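PDB 5MZ5: ALDH21) from Physcomitrella patens subsp. patens, which oxidises succinic semialdehyde with NADP(+) as cofactor, as a member of the aldehyde dehydrogenase family. Local coordinates for residues 57-60 with 65-68; 214-219 with 362-367; 291-296 with 426-431; 303-308 with 334-339. All blocks are in the same frame, centred on the assembly; numbering follows the deposited sequence.

Contact 1 (57-60 with 65-68); sequences DVTN and DVAA
The flat carboxylate of D57 turns one face to V66: CG1 of V66 stands almost squarely above that plane, 3.8 Å from D57 CG, and CG2 of V66 lies further along the same face. V58 O accepts two amides, both approaching in the carbonyl plane, A67 N at 2.9 Å and A68 N at 3.2 Å. Two consecutive residues opposite one make a classic beta bulge. The carbonyl of A68 answers V58 N at 2.9 Å, here with the donor tilted 31° from the carbonyl plane. Beyond the bulge, N60 N reaches D65 O at 2.8 Å in a nearly straight bond (168°), and T59 CA adds a C-H...O contact of 3.2 Å to the same D65 oxygen. T59 holds CG2 anti to its carbonyl carbon, which sets this methyl beside V66 CG2. Replacing V66 by a glycine would probably leave the D57 carboxylate without its apolar neighbour and the T59 methyl without its mate. Where the chain turns, OD1 of N60 accepts from the amides of Y62 and T63, an Asx turn that helps shape the hairpin. V58 and A68 meet on the other face, CB to CB 4.0 Å, and L219 of helix 219-229 packs on both. Helix 115-126 adds E125 against V58 and M124 against N60 and A67, while the backbone of A67 pairs with K38 of strand 38-44, so that the hairpin of strands 55-59 and 66-71 forms one side of a four-stranded sheet, with 55-59 outermost within the chain.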
# COMPACT_ATOMS: atom_id res chain seq x y z
N ASP A 57 25.64 -11.14 -39.51
CA ASP A 57 24.58 -11.17 -40.53
C ASP A 57 23.23 -11.38 -39.89
O ASP A 57 23.07 -12.27 -39.06
CB ASP A 57 24.82 -12.31 -41.54
CG ASP A 57 25.96 -12.11 -42.53
OD1 ASP A 57 26.43 -10.96 -42.67
OD2 ASP A 57 26.31 -13.09 -43.22
N VAL A 58 22.24 -10.56 -40.28
CA VAL A 58 20.87 -10.70 -39.80
C VAL A 58 20.00 -11.02 -41.01
O VAL A 58 19.90 -10.22 -41.95
CB VAL A 58 20.33 -9.52 -38.96
CG1 VAL A 58 18.89 -9.80 -38.49
CG2 VAL A 58 21.24 -9.23 -37.77
N THR A 59 19.39 -12.21 -40.98
CA THR A 59 18.57 -12.67 -42.10
C THR A 59 17.10 -12.38 -41.97
O THR A 59 16.54 -12.34 -40.87
CB THR A 59 18.80 -14.16 -42.41
OG1 THR A 59 18.23 -14.98 -41.37
CG2 THR A 59 20.27 -14.52 -42.68
N ASN A 60 16.45 -12.24 -43.14
CA ASN A 60 15.02 -12.13 -43.28
C ASN A 60 14.59 -13.59 -43.03
O ASN A 60 15.08 -14.50 -43.69
CB ASN A 60 14.68 -11.66 -44.70
CG ASN A 60 13.20 -11.56 -45.01
OD1 ASN A 60 12.39 -12.45 -44.70
ND2 ASN A 60 12.83 -10.51 -45.72
N ASP A 65 17.37 -14.07 -46.92
CA ASP A 65 18.30 -13.04 -47.41
C ASP A 65 18.94 -12.33 -46.23
O ASP A 65 18.26 -12.07 -45.22
CB ASP A 65 17.54 -11.95 -48.21
CG ASP A 65 17.01 -12.32 -49.58
OD1 ASP A 65 17.74 -12.99 -50.34
OD2 ASP A 65 15.91 -11.86 -49.94
N VAL A 66 20.20 -11.93 -46.37
CA VAL A 66 20.90 -11.16 -45.35
C VAL A 66 20.37 -9.73 -45.56
O VAL A 66 20.65 -9.10 -46.58
CB VAL A 66 22.45 -11.26 -45.46
CG1 VAL A 66 23.12 -10.43 -44.35
CG2 VAL A 66 22.91 -12.71 -45.39
N ALA A 67 19.48 -9.29 -44.66
CA ALA A 67 18.84 -7.98 -44.80
C ALA A 67 19.54 -6.89 -44.03
O ALA A 67 19.32 -5.71 -44.29
CB ALA A 67 17.38 -8.08 -44.39
N ALA A 68 20.40 -7.29 -43.09
CA ALA A 68 21.12 -6.38 -42.23
C ALA A 68 22.48 -6.91 -41.80
O ALA A 68 22.69 -8.12 -41.72
CB ALA A 68 20.27 -6.04 -41.01

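Contact 2 (214-219 with 362-367); sequences ASRTPL and MISESA
R216 carries most of the meeting with I363 and S364, following directly on S215, a residue that binds NADP(+). Its chain runs out extended and then bends at chi3 (-72°), bringing CD to 3.9 Å from I363 CG1. CG2 of I363 sits over one face of the guanidinium, 3.7 Å from R216 NH1, while OG of S364 lies at its edge and in its plane, 3.8 Å from the same NH1. At that separation the serine oxygen makes no hydrogen bond to the arginine. T217 comes next and touches the end of the CG1 branch of I363, its CG2 lying 4.2 Å from I363 CD1. In I363, CG1 lies anti to the backbone N (chi1 -161°), and the turn at chi2 (66°) carries CD1 to T217. Further on, P218 and L219 turn to V58 of strand 55-59. S364 is the N-cap residue of helix 365-380, and its OG accepts the amide of A367 at 3.1 Å. R216 also forms a cation-pi contact with W188, itself an NADP(+)-binding residue that touches I363 and T217. Between the segments the contact is van der Waals alone, with no direct polar bond; the charge of R216 meets its ring partner outside them, and the cationic group lies between I363 and the cofactor-binding W188.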
# COMPACT_ATOMS: atom_id res chain seq x y z
N ALA A 214 19.51 -10.84 -28.57
CA ALA A 214 19.72 -12.13 -29.25
C ALA A 214 20.36 -11.84 -30.62
O ALA A 214 19.96 -10.90 -31.31
CB ALA A 214 18.41 -12.86 -29.43
N SER A 215 21.40 -12.60 -30.96
CA SER A 215 22.15 -12.44 -32.21
C SER A 215 21.32 -12.64 -33.47
O SER A 215 21.60 -12.00 -34.48
CB SER A 215 23.40 -13.32 -32.21
OG SER A 215 24.37 -12.70 -31.39
N ARG A 216 20.26 -13.46 -33.40
CA ARG A 216 19.34 -13.70 -34.52
C ARG A 216 18.39 -12.52 -34.75
O ARG A 216 17.95 -12.31 -35.87
CB ARG A 216 18.53 -14.99 -34.31
CG ARG A 216 19.16 -16.20 -34.98
CD ARG A 216 18.30 -17.45 -34.86
NE ARG A 216 18.28 -17.98 -33.50
CZ ARG A 216 17.98 -19.24 -33.17
NH1 ARG A 216 17.69 -20.12 -34.12
NH2 ARG A 216 17.99 -19.62 -31.90
N THR A 217 18.02 -11.78 -33.66
CA THR A 217 17.07 -10.67 -33.72
C THR A 217 17.59 -9.41 -32.97
O THR A 217 16.92 -8.94 -32.05
CB THR A 217 15.72 -11.12 -33.13
OG1 THR A 217 15.92 -11.45 -31.75
CG2 THR A 217 15.07 -12.28 -33.89
N PRO A 218 18.74 -8.78 -33.36
CA PRO A 218 19.23 -7.63 -32.57
C PRO A 218 18.73 -6.26 -32.99
O PRO A 218 18.98 -5.30 -32.27
CB PRO A 218 20.75 -7.71 -32.79
CG PRO A 218 20.88 -8.25 -34.17
CD PRO A 218 19.70 -9.15 -34.43
N LEU A 219 18.11 -6.14 -34.16
CA LEU A 219 17.76 -4.85 -34.74
C LEU A 219 16.75 -4.05 -33.96
O LEU A 219 16.85 -2.83 -33.95
CB LEU A 219 17.31 -4.99 -36.20
CG LEU A 219 18.16 -5.87 -37.10
CD1 LEU A 219 17.51 -6.01 -38.44
CD2 LEU A 219 19.62 -5.34 -37.22
N MET A 362 9.07 -20.76 -38.70
CA MET A 362 9.75 -20.89 -37.42
C MET A 362 11.07 -20.08 -37.55
O MET A 362 11.45 -19.70 -38.66
CB MET A 362 9.97 -22.37 -37.03
CG MET A 362 8.67 -23.15 -36.79
SD MET A 362 7.68 -22.65 -35.34
CE MET A 362 6.46 -21.52 -36.12
N ILE A 363 11.73 -19.77 -36.41
CA ILE A 363 12.95 -18.95 -36.38
C ILE A 363 14.06 -19.50 -37.30
O ILE A 363 14.84 -18.72 -37.85
CB ILE A 363 13.43 -18.67 -34.93
CG1 ILE A 363 14.39 -17.45 -34.86
CG2 ILE A 363 14.04 -19.93 -34.26
CD1 ILE A 363 13.77 -16.06 -35.20
N SER A 364 14.09 -20.83 -37.49
CA SER A 364 15.05 -21.52 -38.35
C SER A 364 14.48 -22.84 -38.83
O SER A 364 13.52 -23.35 -38.24
CB SER A 364 16.37 -21.75 -37.60
OG SER A 364 16.22 -22.70 -36.55
N GLU A 365 15.09 -23.41 -39.89
CA GLU A 365 14.72 -24.71 -40.44
C GLU A 365 15.01 -25.82 -39.41
O GLU A 365 14.23 -26.78 -39.31
CB GLU A 365 15.44 -24.95 -41.78
CG GLU A 365 14.88 -26.12 -42.58
CD GLU A 365 15.38 -26.27 -44.00
OE1 GLU A 365 15.75 -27.41 -44.37
OE2 GLU A 365 15.37 -25.28 -44.76
N SER A 366 16.10 -25.66 -38.64
CA SER A 366 16.53 -26.56 -37.57
C SER A 366 15.47 -26.60 -36.44
O SER A 366 15.14 -27.68 -35.93
CB SER A 366 17.90 -26.14 -37.04
OG SER A 366 18.15 -26.56 -35.71
N ALA A 367 14.90 -25.42 -36.10
CA ALA A 367 13.83 -25.31 -35.09
C ALA A 367 12.60 -26.09 -35.60
O ALA A 367 12.06 -26.92 -34.86
CB ALA A 367 13.48 -23.83 -34.85

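Contact 3 (291-296 with 426-431); sequences PCIVDD and SDFKEA
This is the packing of a helix on the parallel strands of a mixed sheet in the catalytic domain: helix 428-435 belongs to the beta-alpha-beta crossover from strand 419-425 to strand 443-447, and it rests on strand 290-294 between them. I293 makes most of the contact from the strand side, its two branches parted between two helix residues. CD1 meets CB of A431 at 3.9 Å, and CG2 comes within 4.2 Å of CE1 of F428. The isoleucine and phenylalanine side chains cross at about a right angle. F428 swings its ring toward the strand by setting CG anti to its backbone N (chi1 178°), although its CB does not point there. D295, just past the strand, brings OD1 to 4.2 Å from F428 CD1. That oxygen is hydrogen-bonded to the hydroxyl of Y425, and OD2 forms a salt bridge with K453. The helix start is capped by D427, whose OD2 accepts the amide of E430 at 3.2 Å from above the carboxylate plane. L515 of the second subunit also packs on F428. Between the segments the chemistry is therefore essentially apolar, and the buried carboxylate of D295 finds its partners elsewhere, which would probably keep it ionised beside the ring.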
# COMPACT_ATOMS: atom_id res chain seq x y z
N PRO A 291 -1.06 -25.27 -19.93
CA PRO A 291 -2.30 -26.01 -20.17
C PRO A 291 -3.54 -25.08 -20.14
O PRO A 291 -3.51 -23.98 -19.60
CB PRO A 291 -2.33 -26.99 -19.00
CG PRO A 291 -1.66 -26.22 -17.87
CD PRO A 291 -0.80 -25.13 -18.48
N CYS A 292 -4.66 -25.57 -20.67
CA CYS A 292 -5.94 -24.85 -20.60
C CYS A 292 -7.04 -25.86 -20.34
O CYS A 292 -7.08 -26.89 -21.00
CB CYS A 292 -6.21 -24.03 -21.87
SG CYS A 292 -7.68 -22.96 -21.76
N ILE A 293 -7.91 -25.56 -19.38
CA ILE A 293 -9.10 -26.34 -19.05
C ILE A 293 -10.31 -25.68 -19.73
O ILE A 293 -10.50 -24.48 -19.61
CB ILE A 293 -9.32 -26.47 -17.52
CG1 ILE A 293 -8.20 -27.29 -16.86
CG2 ILE A 293 -10.71 -27.09 -17.22
CD1 ILE A 293 -8.29 -27.45 -15.33
N VAL A 294 -11.11 -26.48 -20.45
CA VAL A 294 -12.36 -26.03 -21.05
C VAL A 294 -13.47 -26.81 -20.34
O VAL A 294 -13.68 -27.98 -20.63
CB VAL A 294 -12.40 -26.15 -22.61
CG1 VAL A 294 -13.79 -25.79 -23.17
CG2 VAL A 294 -11.33 -25.27 -23.24
N ASP A 295 -14.12 -26.18 -19.34
CA ASP A 295 -15.21 -26.80 -18.57
C ASP A 295 -16.57 -26.22 -18.95
O ASP A 295 -17.59 -26.73 -18.53
CB ASP A 295 -14.95 -26.71 -17.05
CG ASP A 295 -15.67 -27.79 -16.23
OD1 ASP A 295 -15.33 -28.98 -16.39
OD2 ASP A 295 -16.53 -27.43 -15.42
N ASP A 296 -16.56 -25.16 -19.77
CA ASP A 296 -17.73 -24.41 -20.26
C ASP A 296 -17.31 -23.58 -21.47
O ASP A 296 -16.11 -23.42 -21.72
CB ASP A 296 -18.26 -23.44 -19.16
CG ASP A 296 -19.27 -24.03 -18.18
OD1 ASP A 296 -20.28 -24.62 -18.64
OD2 ASP A 296 -19.08 -23.84 -16.97
N SER A 426 -12.92 -36.24 -17.19
CA SER A 426 -14.26 -36.43 -16.62
C SER A 426 -14.36 -35.76 -15.25
O SER A 426 -15.46 -35.37 -14.84
CB SER A 426 -14.59 -37.92 -16.50
OG SER A 426 -13.58 -38.63 -15.80
N ASP A 427 -13.22 -35.65 -14.53
CA ASP A 427 -13.17 -35.03 -13.21
C ASP A 427 -12.36 -33.73 -13.23
O ASP A 427 -11.20 -33.73 -13.65
CB ASP A 427 -12.61 -36.03 -12.17
CG ASP A 427 -12.66 -35.51 -10.74
OD1 ASP A 427 -13.77 -35.29 -10.23
OD2 ASP A 427 -11.59 -35.31 -10.15
N PHE A 428 -12.97 -32.62 -12.78
CA PHE A 428 -12.36 -31.30 -12.73
C PHE A 428 -11.08 -31.26 -11.88
O PHE A 428 -10.08 -30.70 -12.32
CB PHE A 428 -13.38 -30.21 -12.30
CG PHE A 428 -12.77 -28.84 -12.20
CD1 PHE A 428 -12.52 -28.09 -13.34
CD2 PHE A 428 -12.41 -28.30 -10.97
CE1 PHE A 428 -11.93 -26.82 -13.26
CE2 PHE A 428 -11.82 -27.03 -10.88
CZ PHE A 428 -11.57 -26.31 -12.02
N LYS A 429 -11.12 -31.82 -10.65
CA LYS A 429 -9.99 -31.87 -9.72
C LYS A 429 -8.79 -32.57 -10.40
O LYS A 429 -7.65 -32.12 -10.26
CB LYS A 429 -10.36 -32.63 -8.44
CG LYS A 429 -10.94 -31.76 -7.35
CD LYS A 429 -11.50 -32.61 -6.20
CE LYS A 429 -11.38 -32.05 -4.79
NZ LYS A 429 -12.48 -31.10 -4.44
N GLU A 430 -9.08 -33.65 -11.16
CA GLU A 430 -8.10 -34.43 -11.91
C GLU A 430 -7.51 -33.63 -13.06
O GLU A 430 -6.33 -33.77 -13.33
CB GLU A 430 -8.70 -35.76 -12.41
CG GLU A 430 -8.81 -36.82 -11.32
CD GLU A 430 -7.52 -37.29 -10.68
OE1 GLU A 430 -6.54 -37.57 -11.41
OE2 GLU A 430 -7.49 -37.39 -9.43
N ALA A 431 -8.33 -32.80 -13.73
CA ALA A 431 -7.88 -31.94 -14.82
C ALA A 431 -6.86 -30.92 -14.27
O ALA A 431 -5.84 -30.70 -14.91
CB ALA A 431 -9.06 -31.22 -15.47

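Contact 4 (303-308 with 334-339); sequences YTIQRL and DEVKEG
Two helices pack side by side here, on the face of the sheet that carries strand 323-329: helix 301-313 leads into that strand, in the beta-alpha-beta crossover from strand 290-294, and helix 333-345 follows it. Their segment axes approach to 10.5 Å and cross at -57°. I305 fills the gap between them. With CG2 anti to its backbone N and chi2 at -58°, its two methyls part: CD1 lies 3.7 Å from V336 O and 4.1 Å from V336 CG1, while CG2 rests 3.7 Å from G339 O, a turn further along. The backbones come nearest at I305 and G339, whose CA atoms are 6.8 Å apart. L308 adds CD1 against V336 CG1 at 4.3 Å and turns also to L326 and M323 of strand 323-329. Shortening I305 to an alanine is likely to open a gap between the helices, leaving V336 CG1 without its apolar neighbour. F340 and A343 extend the same seam on I305. No hydrogen bond links the segments, so the hold rests on dispersion and shape, with methyls lying against carbonyls that probably bond onward within helix 333-345.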
# COMPACT_ATOMS: atom_id res chain seq x y z
N TYR A 303 -16.55 -17.77 -29.42
CA TYR A 303 -15.55 -16.99 -28.70
C TYR A 303 -14.52 -17.90 -28.02
O TYR A 303 -13.34 -17.57 -28.05
CB TYR A 303 -16.19 -16.02 -27.70
CG TYR A 303 -15.18 -15.06 -27.12
CD1 TYR A 303 -14.79 -13.92 -27.82
CD2 TYR A 303 -14.56 -15.32 -25.90
CE1 TYR A 303 -13.83 -13.05 -27.32
CE2 TYR A 303 -13.62 -14.44 -25.37
CZ TYR A 303 -13.25 -13.31 -26.09
OH TYR A 303 -12.28 -12.46 -25.61
N THR A 304 -14.96 -19.03 -27.42
CA THR A 304 -14.06 -20.00 -26.77
C THR A 304 -13.05 -20.56 -27.77
O THR A 304 -11.85 -20.50 -27.48
CB THR A 304 -14.85 -21.09 -26.03
OG1 THR A 304 -15.76 -20.45 -25.14
CG2 THR A 304 -13.95 -22.05 -25.24
N ILE A 305 -13.51 -21.01 -28.96
CA ILE A 305 -12.67 -21.55 -30.04
C ILE A 305 -11.65 -20.51 -30.50
O ILE A 305 -10.47 -20.83 -30.58
CB ILE A 305 -13.52 -22.16 -31.22
CG1 ILE A 305 -14.37 -23.38 -30.78
CG2 ILE A 305 -12.67 -22.49 -32.48
CD1 ILE A 305 -13.61 -24.63 -30.15
N GLN A 306 -12.10 -19.26 -30.74
CA GLN A 306 -11.22 -18.16 -31.17
C GLN A 306 -10.09 -17.93 -30.18
O GLN A 306 -8.96 -17.72 -30.61
CB GLN A 306 -12.01 -16.85 -31.36
CG GLN A 306 -12.86 -16.81 -32.64
CD GLN A 306 -13.93 -15.73 -32.64
OE1 GLN A 306 -13.98 -14.83 -31.79
NE2 GLN A 306 -14.81 -15.79 -33.64
N ARG A 307 -10.39 -17.97 -28.86
CA ARG A 307 -9.37 -17.75 -27.82
C ARG A 307 -8.44 -18.94 -27.69
O ARG A 307 -7.25 -18.75 -27.44
CB ARG A 307 -10.02 -17.36 -26.48
CG ARG A 307 -10.85 -16.07 -26.57
CD ARG A 307 -10.04 -14.82 -26.39
NE ARG A 307 -9.32 -14.41 -27.59
CZ ARG A 307 -8.18 -13.72 -27.59
NH1 ARG A 307 -7.61 -13.37 -26.44
NH2 ARG A 307 -7.61 -13.38 -28.74
N LEU A 308 -8.97 -20.16 -27.91
CA LEU A 308 -8.16 -21.38 -27.89
C LEU A 308 -7.21 -21.41 -29.09
O LEU A 308 -6.07 -21.87 -28.96
CB LEU A 308 -9.05 -22.62 -27.88
CG LEU A 308 -9.88 -22.88 -26.63
CD1 LEU A 308 -10.73 -24.13 -26.82
CD2 LEU A 308 -9.01 -22.97 -25.38
N ASP A 334 -16.28 -33.70 -28.11
CA ASP A 334 -16.50 -33.86 -29.56
C ASP A 334 -16.80 -32.54 -30.26
O ASP A 334 -16.24 -32.28 -31.33
CB ASP A 334 -17.57 -34.93 -29.85
CG ASP A 334 -17.25 -36.34 -29.38
OD1 ASP A 334 -16.04 -36.67 -29.24
OD2 ASP A 334 -18.19 -37.14 -29.23
N GLU A 335 -17.63 -31.69 -29.63
CA GLU A 335 -17.99 -30.39 -30.18
C GLU A 335 -16.77 -29.45 -30.26
O GLU A 335 -16.56 -28.81 -31.29
CB GLU A 335 -19.14 -29.77 -29.37
CG GLU A 335 -19.75 -28.55 -30.03
CD GLU A 335 -20.96 -27.93 -29.35
OE1 GLU A 335 -21.12 -28.12 -28.12
OE2 GLU A 335 -21.73 -27.24 -30.05
N VAL A 336 -15.95 -29.40 -29.19
CA VAL A 336 -14.73 -28.59 -29.11
C VAL A 336 -13.71 -29.07 -30.14
O VAL A 336 -13.24 -28.26 -30.94
CB VAL A 336 -14.16 -28.48 -27.66
CG1 VAL A 336 -12.79 -27.77 -27.64
CG2 VAL A 336 -15.14 -27.75 -26.75
N LYS A 337 -13.40 -30.38 -30.16
CA LYS A 337 -12.45 -30.99 -31.10
C LYS A 337 -12.83 -30.65 -32.56
O LYS A 337 -11.98 -30.22 -33.33
CB LYS A 337 -12.39 -32.52 -30.88
CG LYS A 337 -11.46 -33.26 -31.85
CD LYS A 337 -11.18 -34.68 -31.39
CE LYS A 337 -12.26 -35.68 -31.74
NZ LYS A 337 -11.78 -37.08 -31.57
N GLU A 338 -14.11 -30.83 -32.92
CA GLU A 338 -14.62 -30.54 -34.25
C GLU A 338 -14.40 -29.05 -34.62
O GLU A 338 -13.79 -28.77 -35.66
CB GLU A 338 -16.10 -30.94 -34.32
CG GLU A 338 -16.74 -30.86 -35.69
CD GLU A 338 -18.25 -30.94 -35.64
OE1 GLU A 338 -18.87 -30.00 -35.09
OE2 GLU A 338 -18.82 -31.94 -36.14
N GLY A 339 -14.89 -28.14 -33.77
CA GLY A 339 -14.76 -26.71 -33.98
C GLY A 339 -13.33 -26.21 -33.99
O GLY A 339 -12.97 -25.38 -34.83

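Overall arrangement
The four contacts fall into two pairs. Contacts 1 and 2 have centres about 10 Å apart and touch where V58 meets P218 and A68 meets L219, so the hairpin of strands 55-59 and 66-71 backs onto the loop carrying S215. Contacts 3 and 4, about 15 Å apart, share strand 290-294 and its sheet: I293 turns to helix 428-435, while C292 and V294 pack on L308, so helices lie on both faces. Contact 1 closes first along the chain and contact 2 opens next; contacts 2 and 3 alternate, and contact 4 lies wholly between the segments of each. Contact 2, centred about 35 Å from contact 3, ties the cofactor side to the catalytic domain.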